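Local atomic coordinates of nicotinate-nucleotide pyrophosphorylase (Francisella tularensis subsp. tularensis, PDB entry 3TQV), a protein that probably catalyses the decarboxylating transfer of a phosphoribosyl group from phosphoribosyl diphosphate to quinolinate, giving nicotinate mononucleotide for NAD(+) biosynthesis. Residues V205-L208 against D209-N212; A106-T109 against I110-F113; V189-A192 against K193-S197; T122-N125 against K126-L130. All blocks are in the same frame, centred on the assembly; numbering follows the deposited sequence.

Interaction 1: V205-L208 against D209-N212; sequences VTNL and DELN
Thr206 and Glu210 illustrate how an acidic side chain from the first turn of a helix can reach back and tie down the loop leading into it. One carboxylate oxygen does the work. Glu210 OE1 accepts the backbone N-H of Thr206 at 2.8 Å from Thr206 N, in a nearly straight bond (176°) that arrives close to the C-O axis. The hydroxyl is the second donor: Thr206 OG1 lies 3.1 Å from Glu210 OE1, on the syn side of the carboxylate and 22° out of its plane. A third, weak bond comes from Asn207 N, 3.4 Å from the same OE1. Asn207 occupies the N-cap position, yet its side chain makes no capping bond; the weak bond from its N-H to Glu210 is the one half of a capping box that is present. Beyond CG the glutamate is extended (chi2 166°), which carries OE1 back past Val205; the two CB atoms, of Val205 and Glu210, pack at 3.8 Å. The first helical bonds then satisfy two carbonyls: Leu211 N meets Asn207 O at 3.1 Å from above the carbonyl plane, and Asn212 N meets Leu208 O at 3.0 Å. The turn joins strand 200-205 to helix 208-216. Val205 continues the parallel sheet by backbone bonding to Met223 and Asp225, Thr206 touches Asp225, a predicted substrate-binding residue, and Leu208 and Leu211 pack on helix 229-239.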
# COMPACT_ATOMS: atom_id res chain seq x y z
N VAL B 205 6.99 23.73 13.40
CA VAL B 205 6.55 24.65 14.43
C VAL B 205 5.07 24.43 14.74
O VAL B 205 4.33 23.90 13.92
CB VAL B 205 6.75 26.11 13.96
CG1 VAL B 205 8.20 26.34 13.54
CG2 VAL B 205 5.80 26.44 12.80
N THR B 206 4.63 24.84 15.92
CA THR B 206 3.20 24.87 16.21
C THR B 206 2.71 26.31 16.40
O THR B 206 1.50 26.56 16.43
CB THR B 206 2.85 24.02 17.47
OG1 THR B 206 3.93 24.08 18.41
CG2 THR B 206 2.59 22.57 17.08
N ASN B 207 3.65 27.24 16.50
CA ASN B 207 3.37 28.63 16.84
C ASN B 207 3.88 29.63 15.83
O ASN B 207 4.87 29.39 15.14
CB ASN B 207 4.05 28.99 18.16
CG ASN B 207 3.36 28.42 19.35
OD1 ASN B 207 3.99 28.12 20.36
ND2 ASN B 207 2.04 28.26 19.25
N LEU B 208 3.24 30.79 15.80
CA LEU B 208 3.80 31.93 15.11
C LEU B 208 5.10 32.36 15.79
O LEU B 208 6.04 32.78 15.11
CB LEU B 208 2.82 33.09 15.11
CG LEU B 208 1.52 32.84 14.37
CD1 LEU B 208 0.55 33.96 14.65
CD2 LEU B 208 1.80 32.70 12.88
N ASP B 209 5.16 32.25 17.11
CA ASP B 209 6.40 32.58 17.82
C ASP B 209 7.54 31.65 17.45
O ASP B 209 8.66 32.10 17.25
CB ASP B 209 6.23 32.58 19.34
CG ASP B 209 7.54 32.86 20.05
OD1 ASP B 209 7.75 34.01 20.48
OD2 ASP B 209 8.38 31.94 20.15
N GLU B 210 7.27 30.35 17.39
CA GLU B 210 8.31 29.44 16.94
C GLU B 210 8.72 29.77 15.50
O GLU B 210 9.88 29.62 15.12
CB GLU B 210 7.86 27.98 17.05
CG GLU B 210 8.16 27.32 18.40
CD GLU B 210 7.41 26.01 18.59
OE1 GLU B 210 6.44 25.77 17.83
OE2 GLU B 210 7.78 25.23 19.50
N LEU B 211 7.77 30.26 14.71
CA LEU B 211 8.07 30.57 13.32
C LEU B 211 9.09 31.70 13.24
O LEU B 211 10.04 31.65 12.46
CB LEU B 211 6.80 30.94 12.54
CG LEU B 211 7.12 31.48 11.14
CD1 LEU B 211 7.64 30.36 10.27
CD2 LEU B 211 5.90 32.14 10.50
N ASN B 212 8.87 32.72 14.07
CA ASN B 212 9.79 33.85 14.14
C ASN B 212 11.19 33.38 14.52
O ASN B 212 12.19 33.80 13.93
CB ASN B 212 9.25 34.92 15.08
CG ASN B 212 8.02 35.62 14.51
OD1 ASN B 212 7.86 35.67 13.30
ND2 ASN B 212 7.15 36.13 15.37

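Interaction 2: A106-T109 against I110-F113; sequences AERT and ILNF
Leu111 takes the rarer first torsion for a helical leucine, with CG placed between the backbone N and the carbonyl carbon (chi1 67°), and this swings its branch back over Arg108. The arginine leaves its own CA with CG anti to the backbone N (chi1 -153°) and then bends at chi2 and chi3, bringing the guanidinium round to meet it. Leu111 CG consequently lies over one face of that flat group, 3.3 Å above its plane and offset toward the rim. Asn112 occupies the edge of the same guanidinium; its amide plane is turned 52° from the guanidinium plane, and the two side chains run nearly perpendicular to each other. With a leucine on one face and the asparagine at an edge, rotation of the guanidinium is probably restricted. The remaining side-chain contacts are made by carbon atoms. Ala106 CB meets Ile110 CD1 at 3.9 Å, while Thr109 turns its methyl to the edge of the Phe113 ring, CG2 to CE1 being 4.0 Å, with the two side chains pointing the same way. Beneath them run the regular helical bonds, including Ile110 N to Ala106 O at 3.0 Å and Asn112 N to Arg108 O at 2.8 Å. Arg142 of the second subunit, predicted to bind substrate there, packs on Arg108 and Asn112. Within the chain, this part of helix 100-130 is enclosed by neighbours: Ile110 rests on helix 61-71, Phe113 stacks with Phe63, Thr109 faces helix 16-31, and Glu107 and Leu111 touch strand 281-285.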
# COMPACT_ATOMS: atom_id res chain seq x y z
N ALA B 106 2.69 -13.85 -15.69
CA ALA B 106 3.12 -12.47 -15.52
C ALA B 106 1.98 -11.59 -14.99
O ALA B 106 2.20 -10.63 -14.24
CB ALA B 106 3.65 -11.92 -16.83
N GLU B 107 0.77 -11.96 -15.39
CA GLU B 107 -0.41 -11.12 -15.27
C GLU B 107 -0.59 -10.36 -13.94
O GLU B 107 -0.46 -9.13 -13.88
CB GLU B 107 -1.66 -11.94 -15.54
CG GLU B 107 -2.89 -11.10 -15.67
CD GLU B 107 -4.14 -11.93 -15.84
OE1 GLU B 107 -4.04 -13.03 -16.43
OE2 GLU B 107 -5.22 -11.48 -15.39
N ARG B 108 -0.93 -11.11 -12.90
CA ARG B 108 -1.31 -10.56 -11.61
C ARG B 108 -0.22 -9.61 -11.07
O ARG B 108 -0.52 -8.49 -10.64
CB ARG B 108 -1.57 -11.73 -10.65
CG ARG B 108 -2.53 -11.46 -9.50
CD ARG B 108 -2.99 -10.02 -9.42
NE ARG B 108 -4.14 -9.81 -10.29
CZ ARG B 108 -4.72 -8.64 -10.50
NH1 ARG B 108 -4.26 -7.55 -9.91
NH2 ARG B 108 -5.76 -8.57 -11.31
N THR B 109 1.03 -10.07 -11.10
CA THR B 109 2.16 -9.25 -10.67
C THR B 109 2.23 -7.95 -11.46
O THR B 109 2.32 -6.88 -10.89
CB THR B 109 3.52 -10.02 -10.78
OG1 THR B 109 3.45 -11.28 -10.11
CG2 THR B 109 4.66 -9.22 -10.17
N ILE B 110 2.18 -8.03 -12.78
CA ILE B 110 2.21 -6.81 -13.59
C ILE B 110 1.15 -5.81 -13.14
O ILE B 110 1.47 -4.66 -12.80
CB ILE B 110 1.95 -7.08 -15.08
CG1 ILE B 110 3.12 -7.86 -15.69
CG2 ILE B 110 1.76 -5.77 -15.81
CD1 ILE B 110 2.95 -8.12 -17.20
N LEU B 111 -0.10 -6.23 -13.12
CA LEU B 111 -1.13 -5.25 -12.83
C LEU B 111 -1.23 -4.87 -11.35
O LEU B 111 -1.77 -3.82 -11.01
CB LEU B 111 -2.46 -5.56 -13.53
CG LEU B 111 -3.42 -6.70 -13.29
CD1 LEU B 111 -4.66 -6.16 -12.62
CD2 LEU B 111 -3.77 -7.30 -14.63
N ASN B 112 -0.65 -5.69 -10.48
CA ASN B 112 -0.50 -5.28 -9.08
C ASN B 112 0.45 -4.10 -8.90
O ASN B 112 0.32 -3.32 -7.96
CB ASN B 112 -0.06 -6.44 -8.20
CG ASN B 112 -1.22 -7.30 -7.76
OD1 ASN B 112 -1.04 -8.39 -7.24
ND2 ASN B 112 -2.43 -6.82 -8.01
N PHE B 113 1.42 -3.96 -9.79
CA PHE B 113 2.29 -2.80 -9.74
C PHE B 113 1.66 -1.55 -10.37
O PHE B 113 1.77 -0.45 -9.83
CB PHE B 113 3.65 -3.08 -10.38
CG PHE B 113 4.63 -3.74 -9.46
CD1 PHE B 113 4.87 -5.10 -9.54
CD2 PHE B 113 5.32 -3.00 -8.52
CE1 PHE B 113 5.78 -5.70 -8.73
CE2 PHE B 113 6.24 -3.60 -7.69
CZ PHE B 113 6.47 -4.95 -7.79

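Interaction 3: V189-A192 against K193-S197; sequences VTKA and KKLDS
Thr190 O is the acceptor that two successive amides share. Lys194 N approaches it at 3.1 Å, tilted 19° from the carbonyl plane, in the expected helical bond, whereas Lys193 N lies 3.3 Å from the same Thr190 O in a weak, bent one. The main bond of Lys193 is to the preceding carbonyl: its N stands 2.9 Å from Val189 O. A shared carbonyl of this kind arises where an amide leans from the i-4 toward the i-3 acceptor. The Thr190 side chain is engaged as well, its OG1 being hydrogen-bonded one turn back to Ala186 O. Helix 185-195 is the longer of two helices in the crossover between strands 171-174 and 200-205, which are parallel neighbours at one end of the sheet of the barrel-like C-terminal domain. Val189 is the side chain turned to both, resting on Ile174, Val201 and Val203, while Ala192 reaches Tyr172. Along the adjoining flank Lys191 and Leu195 pass each other at a slant, with CG of Lys191 4.1 Å from CD1 of Leu195. A chi1 of 168° turns the lysine CG away from its backbone N and lays the start of the aliphatic stem beside the leucine. Leu195 N also closes the final turn onto Lys191 O at 3.1 Å. After it, Asp196 leaves helical geometry, and its OD2 accepts from Asn198 N. Leu40 of the second subunit packs against Lys191, Ala192 and Leu195.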
# COMPACT_ATOMS: atom_id res chain seq x y z
N VAL B 189 19.14 24.60 14.84
CA VAL B 189 19.55 25.01 13.50
C VAL B 189 21.08 25.25 13.43
O VAL B 189 21.78 24.70 12.57
CB VAL B 189 18.75 26.27 13.03
CG1 VAL B 189 19.15 26.70 11.63
CG2 VAL B 189 17.22 26.00 13.12
N THR B 190 21.60 26.03 14.36
CA THR B 190 23.02 26.28 14.44
C THR B 190 23.87 25.00 14.48
O THR B 190 24.80 24.82 13.67
CB THR B 190 23.34 27.16 15.64
OG1 THR B 190 22.73 28.45 15.45
CG2 THR B 190 24.85 27.33 15.80
N LYS B 191 23.57 24.10 15.41
CA LYS B 191 24.25 22.80 15.41
C LYS B 191 24.10 22.15 14.04
O LYS B 191 25.06 21.61 13.49
CB LYS B 191 23.68 21.89 16.49
CG LYS B 191 24.12 20.43 16.36
CD LYS B 191 25.21 20.06 17.36
CE LYS B 191 24.63 19.73 18.73
NZ LYS B 191 25.67 19.35 19.73
N ALA B 192 22.90 22.21 13.47
CA ALA B 192 22.62 21.52 12.22
C ALA B 192 23.44 22.04 11.02
O ALA B 192 23.81 21.26 10.14
CB ALA B 192 21.13 21.50 11.91
N LYS B 193 23.73 23.34 10.98
CA LYS B 193 24.56 23.91 9.93
C LYS B 193 26.02 23.52 10.17
O LYS B 193 26.77 23.25 9.22
CB LYS B 193 24.46 25.44 9.90
CG LYS B 193 23.26 26.03 9.16
CD LYS B 193 23.68 27.36 8.51
CE LYS B 193 22.52 28.09 7.81
NZ LYS B 193 22.86 29.51 7.44
N LYS B 194 26.41 23.50 11.44
CA LYS B 194 27.77 23.16 11.84
C LYS B 194 28.19 21.76 11.35
O LYS B 194 29.32 21.56 10.89
CB LYS B 194 27.90 23.26 13.36
CG LYS B 194 29.20 22.70 13.92
CD LYS B 194 30.34 23.73 13.90
CE LYS B 194 30.92 23.89 15.29
NZ LYS B 194 29.83 24.09 16.30
N LEU B 195 27.27 20.80 11.46
CA LEU B 195 27.54 19.44 11.01
C LEU B 195 27.74 19.36 9.50
O LEU B 195 28.83 19.03 9.02
CB LEU B 195 26.41 18.51 11.48
CG LEU B 195 26.34 18.41 13.01
CD1 LEU B 195 25.08 17.71 13.50
CD2 LEU B 195 27.60 17.72 13.54
N ASP B 196 26.70 19.67 8.74
CA ASP B 196 26.81 19.75 7.29
C ASP B 196 26.14 21.03 6.83
O ASP B 196 24.96 21.25 7.09
CB ASP B 196 26.18 18.51 6.62
CG ASP B 196 26.50 18.41 5.12
OD1 ASP B 196 27.11 17.40 4.69
OD2 ASP B 196 26.15 19.34 4.36
N SER B 197 26.89 21.89 6.15
CA SER B 197 26.35 23.18 5.72
C SER B 197 25.59 23.06 4.40
O SER B 197 24.91 24.00 3.98
CB SER B 197 27.48 24.21 5.57
OG SER B 197 28.19 24.00 4.36

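Interaction 4: T122-N125 against K126-L130; sequences TVTN and KLVKL
Asn125 contributes the flat side chain of this contact, a carboxamide flanked by the aliphatic stem of Lys129. CG of Lys129 stands above the amide plane and displaced from its centre, 4.3 Å from CG of Asn125. With chi1 at -164° the asparagine amide comes to the Lys129 side, and the lysine stem, bent three times, curls past it. Thr122 and Lys126, another pair four residues apart, also pass obliquely: the lysine runs back along the helix, bringing NZ to 3.5 Å from the methyl CG2 of Thr122. The hydroxyl of Thr122 is bound to Ser118 O and Ile57 N. On the inward side, CG2 of Thr124 and CG2 of Val128 lie side by side at 4.0 Å. Lys129 N to Asn125 O, at 2.8 Å, is one of four helical bonds between the two segments. Thr124, Leu127 and Val128 all rest on Leu138 of strand 137-139, and Leu127 also touches Val269, a predicted substrate-binding residue. This amphipathic stretch, its lysines exposed, thus packs the long helix 100-130 from the N-terminal region against the barrel-like C-terminal domain, near the predicted substrate site.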
# COMPACT_ATOMS: atom_id res chain seq x y z
N THR B 122 -2.48 8.91 -9.48
CA THR B 122 -3.83 9.45 -9.67
C THR B 122 -4.37 10.24 -8.45
O THR B 122 -5.06 11.26 -8.62
CB THR B 122 -4.80 8.30 -10.06
OG1 THR B 122 -4.27 7.61 -11.20
CG2 THR B 122 -6.22 8.82 -10.36
N VAL B 123 -4.07 9.79 -7.24
CA VAL B 123 -4.43 10.57 -6.05
C VAL B 123 -3.78 11.94 -6.12
O VAL B 123 -4.39 12.97 -5.87
CB VAL B 123 -3.89 9.94 -4.76
CG1 VAL B 123 -4.49 10.65 -3.56
CG2 VAL B 123 -4.16 8.46 -4.72
N THR B 124 -2.49 11.92 -6.44
CA THR B 124 -1.71 13.13 -6.44
C THR B 124 -2.35 14.07 -7.44
O THR B 124 -2.83 15.16 -7.09
CB THR B 124 -0.25 12.83 -6.81
OG1 THR B 124 0.24 11.79 -5.94
CG2 THR B 124 0.63 14.07 -6.68
N ASN B 125 -2.42 13.62 -8.69
CA ASN B 125 -3.02 14.46 -9.69
C ASN B 125 -4.36 15.10 -9.28
O ASN B 125 -4.57 16.29 -9.52
CB ASN B 125 -3.14 13.76 -11.04
CG ASN B 125 -3.39 14.75 -12.15
OD1 ASN B 125 -2.58 15.66 -12.37
ND2 ASN B 125 -4.52 14.62 -12.85
N LYS B 126 -5.26 14.33 -8.68
CA LYS B 126 -6.49 14.96 -8.20
C LYS B 126 -6.17 16.22 -7.39
O LYS B 126 -6.54 17.32 -7.78
CB LYS B 126 -7.36 13.99 -7.40
CG LYS B 126 -8.43 13.30 -8.25
CD LYS B 126 -8.57 11.82 -7.89
CE LYS B 126 -9.33 11.03 -8.96
NZ LYS B 126 -9.21 9.55 -8.72
N LEU B 127 -5.47 16.06 -6.27
CA LEU B 127 -5.12 17.19 -5.42
C LEU B 127 -4.51 18.31 -6.23
O LEU B 127 -4.85 19.46 -6.03
CB LEU B 127 -4.15 16.76 -4.32
CG LEU B 127 -4.73 15.69 -3.40
CD1 LEU B 127 -4.07 15.73 -2.05
CD2 LEU B 127 -6.22 15.92 -3.25
N VAL B 128 -3.63 17.97 -7.16
CA VAL B 128 -2.97 18.99 -7.98
C VAL B 128 -3.97 19.77 -8.82
O VAL B 128 -3.96 21.01 -8.82
CB VAL B 128 -1.85 18.40 -8.87
CG1 VAL B 128 -1.04 19.53 -9.50
CG2 VAL B 128 -0.93 17.52 -8.05
N LYS B 129 -4.85 19.08 -9.54
CA LYS B 129 -5.86 19.80 -10.29
C LYS B 129 -6.71 20.67 -9.36
O LYS B 129 -7.14 21.77 -9.73
CB LYS B 129 -6.72 18.86 -11.15
CG LYS B 129 -5.94 18.16 -12.28
CD LYS B 129 -5.51 19.12 -13.43
CE LYS B 129 -3.96 19.24 -13.60
NZ LYS B 129 -3.25 20.27 -12.73
N LEU B 130 -6.91 20.22 -8.12
CA LEU B 130 -7.71 20.99 -7.18
C LEU B 130 -7.09 22.36 -6.88
O LEU B 130 -7.81 23.30 -6.53
CB LEU B 130 -7.97 20.23 -5.87
CG LEU B 130 -9.07 19.16 -5.96
CD1 LEU B 130 -9.30 18.47 -4.61
CD2 LEU B 130 -10.37 19.77 -6.49

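How the interactions relate
All four contacts are local: three lie along helices, and interaction 1 enters one from a strand. Interactions 2 and 4 lie on one long helix, 100-130, with centres 24 Å apart, so a single rod joins the N-terminal family region to the barrel-like domain. Interactions 1 and 3 belong to successive helices round that barrel and come within about 8 Å at their nearest atoms; strand 200-205 connects them. Interaction 1 is close to the predicted substrate site, the Thr206 side chain being about 4 Å from that of Asp225, and interaction 4 approaches it at Val269. Interactions 2 and 3, with centres 46 Å apart, both touch the second subunit, interaction 2 at its predicted substrate-binding Arg142.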